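Local atomic coordinates of CELL WALL surface anchor family protein (Streptococcus pneumoniae, PDB entry 2X9Z), a protein that forms the repeating backbone subunit of the pneumococcal pilus, a surface fibre probably serving cell adhesion. Residues D23-H28 with E255-T260; N52-M57 with G90-L95; D133-Y138 with N146-N151. The protein carries 1 engineered substitution. All blocks are in the same frame, centred on the assembly; numbering follows the deposited sequence. Where two conformers were deposited one is given.

Overall arrangement
From the N terminus the chain passes strand 4-9 and then opens contact 1 at 23-28, which closes only at 255-260, almost at the C terminus. The other two contacts fall within this long loop and follow one another: contact 2 closes (52-57 with 90-95) before contact 3 opens (133-138 with 146-151). All three reach one six-stranded mixed sheet, where strand 130-139 lies between 257-259 and 50-57. Contacts 2 and 3 touch, centres about 7 Å apart; the centre of contact 1 lies about 21 Å from that of contact 2 and about 20 Å from that of contact 3, yet Glu-255 packs on Asp-133. Contact 3 also lays the connector toward strand 159-166 on this sheet.

Contact 1 of 3, residues D23-H28 with E255-T260; sequences DTPVNH and EPKVVT
Val-26 and Val-258 stand side by side in a short parallel ladder, and backbone hydrogen bonds do most of the joining. Val-26 N donates to Lys-257 O (2.9 Å), Val-259 N returns a bond to Val-26 O (3.0 Å), and His-28 N reaches Val-259 O at 2.8 Å. CA-H...O contacts fill in between them, for instance Pro-25 CA with Lys-257 O. A side chain carries the ladder one step further: the Thr-260 hydroxyl, anti to its own nitrogen (chi1 -167°), gives its proton to His-28 O over 2.9 Å. At the other end a water bridges the two segments where they draw apart, accepting from Lys-257 N and lying 2.9 Å from Thr-24 O.

The apolar contacts fall on both faces. On one, Pro-25 CB rests on Val-259 CG1 at 3.6 Å, with the CB of Lys-257 alongside the proline. On the other, His-28 CD2 comes obliquely to Val-258 CG1 (3.8 Å, in one of the two conformers of this valine), while His-28 ND1 is engaged by Asp-32; Val-26 and Val-258 both pack on Phe-9 of strand 4-9.

Asp-23 OD1 and Lys-257 NZ, opposite in charge, stay 4.9 Å apart and form no salt bridge.

Strand 257-259 also bonds along its far edge to the 127-130 region, through Val-258 with Glu-130 and Thr-260 with Glu-127. The C-terminal chain is therefore an inner strand of the sheet and 26-27 one of its two edge strands. Held mainly by main-chain atoms, the join brings the last residues of the chain back onto the domain where the chain began.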
loop_
_atom_site.group_PDB
_atom_site.type_symbol
_atom_site.label_atom_id
_atom_site.label_comp_id
_atom_site.label_asym_id
_atom_site.label_seq_id
_atom_site.Cartn_x
_atom_site.Cartn_y
_atom_site.Cartn_z
ATOM N N ASP A 23 -0.486 9.561 -14.966
ATOM C CA ASP A 23 0.025 10.646 -14.133
ATOM C C ASP A 23 -0.961 11.803 -13.980
ATOM O O ASP A 23 -0.922 12.549 -12.993
ATOM C CB ASP A 23 1.338 11.192 -14.682
ATOM C CG ASP A 23 1.864 12.334 -13.849
ATOM O OD1 ASP A 23 2.245 12.078 -12.685
ATOM O OD2 ASP A 23 1.870 13.484 -14.341
ATOM N N THR A 24 -1.831 11.956 -14.970
ATOM C CA THR A 24 -2.786 13.047 -14.989
ATOM C C THR A 24 -3.986 12.698 -14.121
ATOM O O THR A 24 -4.642 11.672 -14.339
ATOM C CB THR A 24 -3.263 13.310 -16.417
ATOM O OG1 THR A 24 -2.149 13.712 -17.221
ATOM C CG2 THR A 24 -4.316 14.400 -16.429
ATOM N N PRO A 25 -4.272 13.529 -13.106
ATOM C CA PRO A 25 -5.459 13.251 -12.293
ATOM C C PRO A 25 -6.732 13.315 -13.129
ATOM O O PRO A 25 -6.867 14.171 -14.004
ATOM C CB PRO A 25 -5.443 14.373 -11.249
ATOM C CG PRO A 25 -4.012 14.804 -11.178
ATOM C CD PRO A 25 -3.490 14.661 -12.580
ATOM N N VAL A 26 -7.647 12.392 -12.869
ATOM C CA VAL A 26 -8.937 12.374 -13.543
ATOM C C VAL A 26 -9.896 13.297 -12.798
ATOM O O VAL A 26 -10.023 13.227 -11.568
ATOM C CB VAL A 26 -9.512 10.942 -13.610
ATOM C CG1 VAL A 26 -10.953 10.960 -14.110
ATOM C CG2 VAL A 26 -8.635 10.058 -14.491
ATOM N N ASN A 27 -10.554 14.171 -13.547
ATOM C CA ASN A 27 -11.482 15.138 -12.981
ATOM C C ASN A 27 -12.767 14.491 -12.478
ATOM O O ASN A 27 -13.407 13.711 -13.190
ATOM C CB ASN A 27 -11.824 16.203 -14.020
ATOM C CG ASN A 27 -12.592 17.367 -13.429
ATOM O OD1 ASN A 27 -12.449 17.686 -12.250
ATOM N ND2 ASN A 27 -13.408 18.016 -14.251
ATOM N N HIS A 28 -13.144 14.838 -11.253
ATOM C CA HIS A 28 -14.366 14.350 -10.639
ATOM C C HIS A 28 -15.041 15.454 -9.843
ATOM O O HIS A 28 -14.473 16.526 -9.638
ATOM C CB HIS A 28 -14.055 13.173 -9.713
ATOM C CG HIS A 28 -13.885 11.878 -10.436
ATOM N ND1 HIS A 28 -14.956 11.145 -10.895
ATOM C CD2 HIS A 28 -12.776 11.191 -10.791
ATOM C CE1 HIS A 28 -14.513 10.058 -11.503
ATOM N NE2 HIS A 28 -13.194 10.059 -11.448
ATOM N N GLU A 255 0.363 4.798 -9.152
ATOM C CA GLU A 255 -0.917 5.106 -8.538
ATOM C C GLU A 255 -1.706 6.111 -9.376
ATOM O O GLU A 255 -1.152 7.085 -9.883
ATOM C CB GLU A 255 -0.676 5.649 -7.120
ATOM C CG GLU A 255 0.218 4.727 -6.263
ATOM C CD GLU A 255 0.798 5.395 -5.008
ATOM O OE1 GLU A 255 1.378 4.673 -4.163
ATOM O OE2 GLU A 255 0.680 6.629 -4.855
ATOM N N PRO A 256 -3.008 5.868 -9.539
ATOM C CA PRO A 256 -3.875 6.820 -10.235
ATOM C C PRO A 256 -4.218 7.973 -9.308
ATOM O O PRO A 256 -4.037 7.865 -8.097
ATOM C CB PRO A 256 -5.127 5.985 -10.519
ATOM C CG PRO A 256 -5.205 5.057 -9.345
ATOM C CD PRO A 256 -3.764 4.736 -8.973
ATOM N N LYS A 257 -4.695 9.072 -9.873
ATOM C CA LYS A 257 -5.073 10.239 -9.081
ATOM C C LYS A 257 -6.405 10.807 -9.532
ATOM O O LYS A 257 -6.785 10.683 -10.701
ATOM C CB LYS A 257 -4.009 11.339 -9.177
ATOM C CG LYS A 257 -2.666 10.962 -8.575
ATOM C CD LYS A 257 -1.654 12.066 -8.799
ATOM C CE LYS A 257 -0.308 11.690 -8.217
ATOM N NZ LYS A 257 0.089 10.319 -8.636
ATOM N N VAL A 258 -7.122 11.422 -8.599
ATOM C CA VAL A 258 -8.325 12.163 -8.940
ATOM C C VAL A 258 -8.171 13.602 -8.469
ATOM O O VAL A 258 -7.340 13.900 -7.609
ATOM C CB VAL A 258 -9.583 11.545 -8.308
ATOM C CG1 VAL A 258 -9.732 10.099 -8.745
ATOM C CG2 VAL A 258 -9.524 11.649 -6.797
ATOM N N VAL A 259 -8.961 14.497 -9.042
ATOM C CA VAL A 259 -8.916 15.898 -8.656
ATOM C C VAL A 259 -10.280 16.509 -8.918
ATOM O O VAL A 259 -11.058 15.982 -9.715
ATOM C CB VAL A 259 -7.807 16.651 -9.424
ATOM C CG1 VAL A 259 -8.143 16.743 -10.910
ATOM C CG2 VAL A 259 -7.560 18.035 -8.818
ATOM N N THR A 260 -10.578 17.601 -8.224
ATOM C CA THR A 260 -11.782 18.370 -8.489
ATOM C C THR A 260 -11.405 19.840 -8.638
ATOM O O THR A 260 -10.372 20.268 -8.129
ATOM C CB THR A 260 -12.820 18.184 -7.368
ATOM O OG1 THR A 260 -14.082 18.706 -7.795
ATOM C CG2 THR A 260 -12.380 18.880 -6.094
HETATM O O HOH W 1 -4.787 9.091 -12.923
#

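Contact 2 of 3, residues N52-M57 with G90-L95; sequences NWSDRM and GFDLKL
The guanidinium of Arg-56 and the carboxylate of Asp-92 meet at nearly a right angle, planes 82° apart. Both NH1 (3.0 Å) and NH2 (2.9 Å) of Arg-56 grip the single atom OD2 of Asp-92: NH2 takes its syn lone pair, while NH1 comes from above the carboxylate plane. A bend at chi2 (-68°) folds the arginine back along its strand, where NH1 also donates to Asp-55 O; NH2 has a second acid in Glu-231. The other carboxylate oxygen, Asp-92 OD1, accepts from Ser-54 OG (2.8 Å), again from above the plane, so neighbours fix the rotation of the group.

These are antiparallel strands of one sheet of the pilin's beta sandwich, with Trp-53/Leu-93 and Asp-55/Phe-91 as hydrogen-bonded pairs whose side chains face the five-stranded sheet. There Asp-55 CB sits over one face of the Phe-91 ring, offset toward its rim, in a CH-pi contact (4.0 Å to the centroid); the Asp-55 carboxylate is held by Lys-7. Trp-53 instead offers its edge: CE3 lies 3.4 Å from Leu-93 O and CZ3 meets Leu-95 CG at 3.9 Å, with Phe-136 against the indole.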
loop_
_atom_site.group_PDB
_atom_site.type_symbol
_atom_site.label_atom_id
_atom_site.label_comp_id
_atom_site.label_asym_id
_atom_site.label_seq_id
_atom_site.Cartn_x
_atom_site.Cartn_y
_atom_site.Cartn_z
ATOM N N ASN A 52 -0.462 -11.098 -0.074
ATOM C CA ASN A 52 -1.226 -10.089 0.650
ATOM C C ASN A 52 -1.252 -8.764 -0.111
ATOM O O ASN A 52 -0.207 -8.301 -0.578
ATOM C CB ASN A 52 -0.583 -9.884 2.026
ATOM C CG ASN A 52 -1.276 -8.818 2.857
ATOM O OD1 ASN A 52 -2.345 -9.053 3.423
ATOM N ND2 ASN A 52 -0.654 -7.641 2.953
ATOM N N TRP A 53 -2.431 -8.157 -0.215
ATOM C CA TRP A 53 -2.561 -6.826 -0.799
ATOM C C TRP A 53 -3.022 -5.858 0.284
ATOM O O TRP A 53 -3.942 -6.153 1.040
ATOM C CB TRP A 53 -3.574 -6.804 -1.950
ATOM C CG TRP A 53 -3.158 -7.603 -3.151
ATOM C CD1 TRP A 53 -2.534 -7.129 -4.281
ATOM C CD2 TRP A 53 -3.326 -9.016 -3.346
ATOM N NE1 TRP A 53 -2.316 -8.161 -5.163
ATOM C CE2 TRP A 53 -2.789 -9.327 -4.614
ATOM C CE3 TRP A 53 -3.877 -10.046 -2.573
ATOM C CZ2 TRP A 53 -2.789 -10.622 -5.129
ATOM C CZ3 TRP A 53 -3.875 -11.333 -3.087
ATOM C CH2 TRP A 53 -3.335 -11.607 -4.355
ATOM N N SER A 54 -2.398 -4.692 0.335
ATOM C CA SER A 54 -2.701 -3.702 1.352
ATOM C C SER A 54 -2.907 -2.371 0.624
ATOM O O SER A 54 -2.077 -1.970 -0.189
ATOM C CB SER A 54 -1.535 -3.629 2.345
ATOM O OG SER A 54 -1.777 -2.715 3.399
ATOM N N ASP A 55 -4.007 -1.687 0.923
ATOM C CA ASP A 55 -4.396 -0.486 0.195
ATOM C C ASP A 55 -4.871 0.597 1.169
ATOM O O ASP A 55 -5.720 0.345 2.019
ATOM C CB ASP A 55 -5.516 -0.873 -0.775
ATOM C CG ASP A 55 -5.812 0.183 -1.814
ATOM O OD1 ASP A 55 -5.376 1.351 -1.700
ATOM O OD2 ASP A 55 -6.525 -0.188 -2.770
ATOM N N ARG A 56 -4.322 1.803 1.054
ATOM C CA ARG A 56 -4.807 2.940 1.838
ATOM C C ARG A 56 -4.952 4.141 0.931
ATOM O O ARG A 56 -4.286 4.230 -0.100
ATOM C CB ARG A 56 -3.858 3.274 2.989
ATOM C CG ARG A 56 -3.733 2.187 4.048
ATOM C CD ARG A 56 -5.038 2.029 4.843
ATOM N NE ARG A 56 -4.915 1.096 5.972
ATOM C CZ ARG A 56 -4.937 -0.230 5.865
ATOM N NH1 ARG A 56 -5.053 -0.800 4.676
ATOM N NH2 ARG A 56 -4.829 -0.986 6.951
HETATM N N MSE A 57 -5.817 5.076 1.301
HETATM C CA MSE A 57 -6.034 6.230 0.436
HETATM C C MSE A 57 -6.151 7.530 1.216
HETATM O O MSE A 57 -6.425 7.536 2.422
HETATM C CB MSE A 57 -7.229 5.998 -0.487
HETATM C CG MSE A 57 -8.542 5.743 0.228
HETATM SE SE MSE A 57 -9.734 4.634 -0.867
HETATM C CE MSE A 57 -8.796 2.945 -0.579
ATOM N N GLY A 90 -9.134 2.165 3.941
ATOM C CA GLY A 90 -8.747 1.153 2.973
ATOM C C GLY A 90 -8.935 -0.259 3.473
ATOM O O GLY A 90 -9.818 -0.523 4.279
ATOM N N PHE A 91 -8.094 -1.170 3.003
ATOM C CA PHE A 91 -8.300 -2.568 3.318
ATOM C C PHE A 91 -7.028 -3.380 3.155
ATOM O O PHE A 91 -6.050 -2.925 2.540
ATOM C CB PHE A 91 -9.398 -3.158 2.430
ATOM C CG PHE A 91 -9.029 -3.211 0.971
ATOM C CD1 PHE A 91 -8.386 -4.325 0.432
ATOM C CD2 PHE A 91 -9.313 -2.141 0.134
ATOM C CE1 PHE A 91 -8.039 -4.364 -0.916
ATOM C CE2 PHE A 91 -8.972 -2.182 -1.211
ATOM C CZ PHE A 91 -8.336 -3.294 -1.736
ATOM N N ASP A 92 -7.058 -4.583 3.711
ATOM C CA ASP A 92 -6.007 -5.572 3.518
ATOM C C ASP A 92 -6.688 -6.876 3.136
ATOM O O ASP A 92 -7.683 -7.261 3.751
ATOM C CB ASP A 92 -5.208 -5.758 4.808
ATOM C CG ASP A 92 -4.463 -4.508 5.215
ATOM O OD1 ASP A 92 -3.256 -4.450 4.937
ATOM O OD2 ASP A 92 -5.073 -3.588 5.811
ATOM N N LEU A 93 -6.168 -7.543 2.107
ATOM C CA LEU A 93 -6.767 -8.773 1.597
ATOM C C LEU A 93 -5.647 -9.790 1.453
ATOM O O LEU A 93 -4.680 -9.549 0.732
ATOM C CB LEU A 93 -7.456 -8.541 0.244
ATOM C CG LEU A 93 -8.321 -9.686 -0.312
ATOM C CD1 LEU A 93 -9.334 -9.161 -1.324
ATOM C CD2 LEU A 93 -7.489 -10.811 -0.933
ATOM N N LYS A 94 -5.764 -10.914 2.150
ATOM C CA LYS A 94 -4.730 -11.929 2.101
ATOM C C LYS A 94 -5.325 -13.266 1.685
ATOM O O LYS A 94 -6.431 -13.623 2.100
ATOM C CB LYS A 94 -4.063 -12.063 3.466
ATOM C CG LYS A 94 -4.945 -12.654 4.542
ATOM C CD LYS A 94 -4.115 -13.129 5.714
ATOM C CE LYS A 94 -4.451 -14.559 6.067
ATOM N NZ LYS A 94 -3.487 -15.104 7.056
ATOM N N LEU A 95 -4.600 -14.010 0.857
ATOM C CA LEU A 95 -5.065 -15.340 0.491
ATOM C C LEU A 95 -4.862 -16.312 1.656
ATOM O O LEU A 95 -3.820 -16.293 2.317
ATOM C CB LEU A 95 -4.345 -15.856 -0.757
ATOM C CG LEU A 95 -4.533 -15.031 -2.029
ATOM C CD1 LEU A 95 -3.962 -15.780 -3.223
ATOM C CD2 LEU A 95 -6.004 -14.689 -2.266
#

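Contact 3 of 3, residues D133-Y138 with N146-N151; sequences DVTFNY and NTPKPN
Asp-133 and Thr-147 make the tight end of this contact. The Thr-147 hydroxyl donates to Asp-133 OD2 over 2.7 Å, arriving from above the carboxylate plane. The same OD2 lies 2.7 Å from Pro-148 O and 3.4 Å from Pro-148 CD. The aspartate takes up this position with CG between its backbone nitrogen and carbonyl carbon (chi1 65°), which lifts the carboxylate off the strand toward the connector. Beside the direct bond runs a water-mediated one: a water bridges Thr-147 OG1 (2.9 Å) and Val-134 O (3.0 Å), donating to both. Next along, Thr-135 crosses Thr-147 obliquely: its OG1 stands 3.2 Å from Asn-146 C, and its CG2 touches Thr-147 OG1 at 3.5 Å.

Asp-133, Thr-135 and Asn-137 all point from one face of strand 130-139 at a connector with no regular structure that runs nearly antiparallel over them. It leads on from this sheet to strand 159-166 and the second domain; both parts are related in sequence to Cna-B-like pilin domains. The other face carries Val-134 and Phe-136, packed on strand 4-9. Thr-147 N is tied to Ser-54 OG of the next strand.

Elsewhere the fit is looser. The ring of partly exposed Pro-150 comes no nearer than 3.9 Å to Asp-133 OD1. At the opposite end Asn-137 lies against the backbone of Asn-146, whose own side chain turns off toward the second domain, to Tyr-229 and Asp-228. Lys-149 NZ doubles back to Thr-147 O and also reaches Tyr-229 O.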
loop_
_atom_site.group_PDB
_atom_site.type_symbol
_atom_site.label_atom_id
_atom_site.label_comp_id
_atom_site.label_asym_id
_atom_site.label_seq_id
_atom_site.Cartn_x
_atom_site.Cartn_y
_atom_site.Cartn_z
ATOM N N ASP A 133 -2.362 4.177 -2.102
ATOM C CA ASP A 133 -1.089 3.463 -2.145
ATOM C C ASP A 133 -1.316 1.997 -1.806
ATOM O O ASP A 133 -2.002 1.679 -0.841
ATOM C CB ASP A 133 -0.032 4.095 -1.220
ATOM C CG ASP A 133 -0.393 4.015 0.263
ATOM O OD1 ASP A 133 -1.313 4.739 0.708
ATOM O OD2 ASP A 133 0.275 3.248 0.999
ATOM N N VAL A 134 -0.746 1.118 -2.623
ATOM C CA VAL A 134 -0.930 -0.318 -2.484
ATOM C C VAL A 134 0.417 -1.006 -2.426
ATOM O O VAL A 134 1.392 -0.557 -3.049
ATOM C CB VAL A 134 -1.697 -0.891 -3.691
ATOM C CG1 VAL A 134 -1.527 -2.409 -3.787
ATOM C CG2 VAL A 134 -3.152 -0.523 -3.607
ATOM N N THR A 135 0.475 -2.094 -1.670
ATOM C CA THR A 135 1.587 -3.021 -1.774
ATOM C C THR A 135 1.067 -4.420 -1.989
ATOM O O THR A 135 -0.015 -4.783 -1.505
ATOM C CB THR A 135 2.506 -3.054 -0.516
ATOM O OG1 THR A 135 1.742 -3.367 0.664
ATOM C CG2 THR A 135 3.241 -1.741 -0.333
ATOM N N PHE A 136 1.847 -5.200 -2.726
ATOM C CA PHE A 136 1.693 -6.646 -2.755
ATOM C C PHE A 136 2.857 -7.213 -1.961
ATOM O O PHE A 136 4.017 -7.094 -2.370
ATOM C CB PHE A 136 1.691 -7.189 -4.186
ATOM C CG PHE A 136 1.517 -8.680 -4.273
ATOM C CD1 PHE A 136 0.418 -9.300 -3.688
ATOM C CD2 PHE A 136 2.449 -9.466 -4.939
ATOM C CE1 PHE A 136 0.250 -10.672 -3.766
ATOM C CE2 PHE A 136 2.281 -10.842 -5.023
ATOM C CZ PHE A 136 1.181 -11.441 -4.437
ATOM N N ASN A 137 2.536 -7.780 -0.804
ATOM C CA ASN A 137 3.523 -8.356 0.098
ATOM C C ASN A 137 3.464 -9.857 -0.038
ATOM O O ASN A 137 2.429 -10.471 0.225
ATOM C CB ASN A 137 3.226 -7.932 1.530
ATOM C CG ASN A 137 3.103 -6.432 1.652
ATOM O OD1 ASN A 137 4.113 -5.714 1.794
ATOM N ND2 ASN A 137 1.874 -5.932 1.562
ATOM N N TYR A 138 4.570 -10.441 -0.477
ATOM C CA TYR A 138 4.580 -11.850 -0.844
ATOM C C TYR A 138 5.934 -12.480 -0.543
ATOM O O TYR A 138 6.912 -11.786 -0.265
ATOM C CB TYR A 138 4.274 -11.991 -2.343
ATOM C CG TYR A 138 5.459 -11.646 -3.222
ATOM C CD1 TYR A 138 5.803 -10.321 -3.483
ATOM C CD2 TYR A 138 6.235 -12.647 -3.794
ATOM C CE1 TYR A 138 6.894 -10.008 -4.283
ATOM C CE2 TYR A 138 7.326 -12.344 -4.593
ATOM C CZ TYR A 138 7.655 -11.024 -4.834
ATOM O OH TYR A 138 8.739 -10.730 -5.639
ATOM N N ASN A 146 3.061 -4.598 4.768
ATOM C CA ASN A 146 1.828 -3.986 4.282
ATOM C C ASN A 146 2.139 -2.582 3.752
ATOM O O ASN A 146 3.307 -2.221 3.601
ATOM C CB ASN A 146 0.765 -3.968 5.381
ATOM C CG ASN A 146 1.278 -3.357 6.650
ATOM O OD1 ASN A 146 1.893 -2.300 6.618
ATOM N ND2 ASN A 146 1.058 -4.029 7.776
ATOM N N THR A 147 1.114 -1.787 3.456
ATOM C CA THR A 147 1.331 -0.535 2.738
ATOM C C THR A 147 1.392 0.657 3.702
ATOM O O THR A 147 0.799 0.624 4.777
ATOM C CB THR A 147 0.252 -0.336 1.642
ATOM O OG1 THR A 147 0.736 0.563 0.637
ATOM C CG2 THR A 147 -1.072 0.175 2.227
ATOM N N PRO A 148 2.117 1.729 3.328
ATOM C CA PRO A 148 2.133 2.917 4.200
ATOM C C PRO A 148 0.735 3.488 4.498
ATOM O O PRO A 148 -0.158 3.458 3.642
ATOM C CB PRO A 148 2.981 3.924 3.403
ATOM C CG PRO A 148 3.922 3.046 2.645
ATOM C CD PRO A 148 3.099 1.845 2.233
ATOM N N LYS A 149 0.557 3.995 5.716
ATOM C CA LYS A 149 -0.655 4.718 6.096
ATOM C C LYS A 149 -0.324 6.214 6.092
ATOM O O LYS A 149 0.511 6.664 6.881
ATOM C CB LYS A 149 -1.123 4.308 7.498
ATOM C CG LYS A 149 -1.818 2.942 7.600
ATOM C CD LYS A 149 -0.832 1.779 7.436
ATOM C CE LYS A 149 -1.526 0.428 7.316
ATOM N NZ LYS A 149 -0.511 -0.634 7.020
ATOM N N PRO A 150 -0.961 6.994 5.200
ATOM C CA PRO A 150 -0.636 8.426 5.159
ATOM C C PRO A 150 -1.031 9.153 6.441
ATOM O O PRO A 150 -1.979 8.754 7.122
ATOM C CB PRO A 150 -1.465 8.947 3.981
ATOM C CG PRO A 150 -1.778 7.755 3.162
ATOM C CD PRO A 150 -1.874 6.602 4.116
ATOM N N ASN A 151 -0.299 10.212 6.772
ATOM C CA ASN A 151 -0.607 11.021 7.949
ATOM C C ASN A 151 -0.219 12.470 7.729
ATOM O O ASN A 151 0.685 12.771 6.948
ATOM C CB ASN A 151 0.120 10.482 9.184
ATOM C CG ASN A 151 -0.514 10.932 10.504
ATOM O OD1 ASN A 151 -1.588 11.543 10.528
ATOM N ND2 ASN A 151 0.156 10.621 11.615
HETATM O O HOH W 2 2.824 1.321 -1.219
#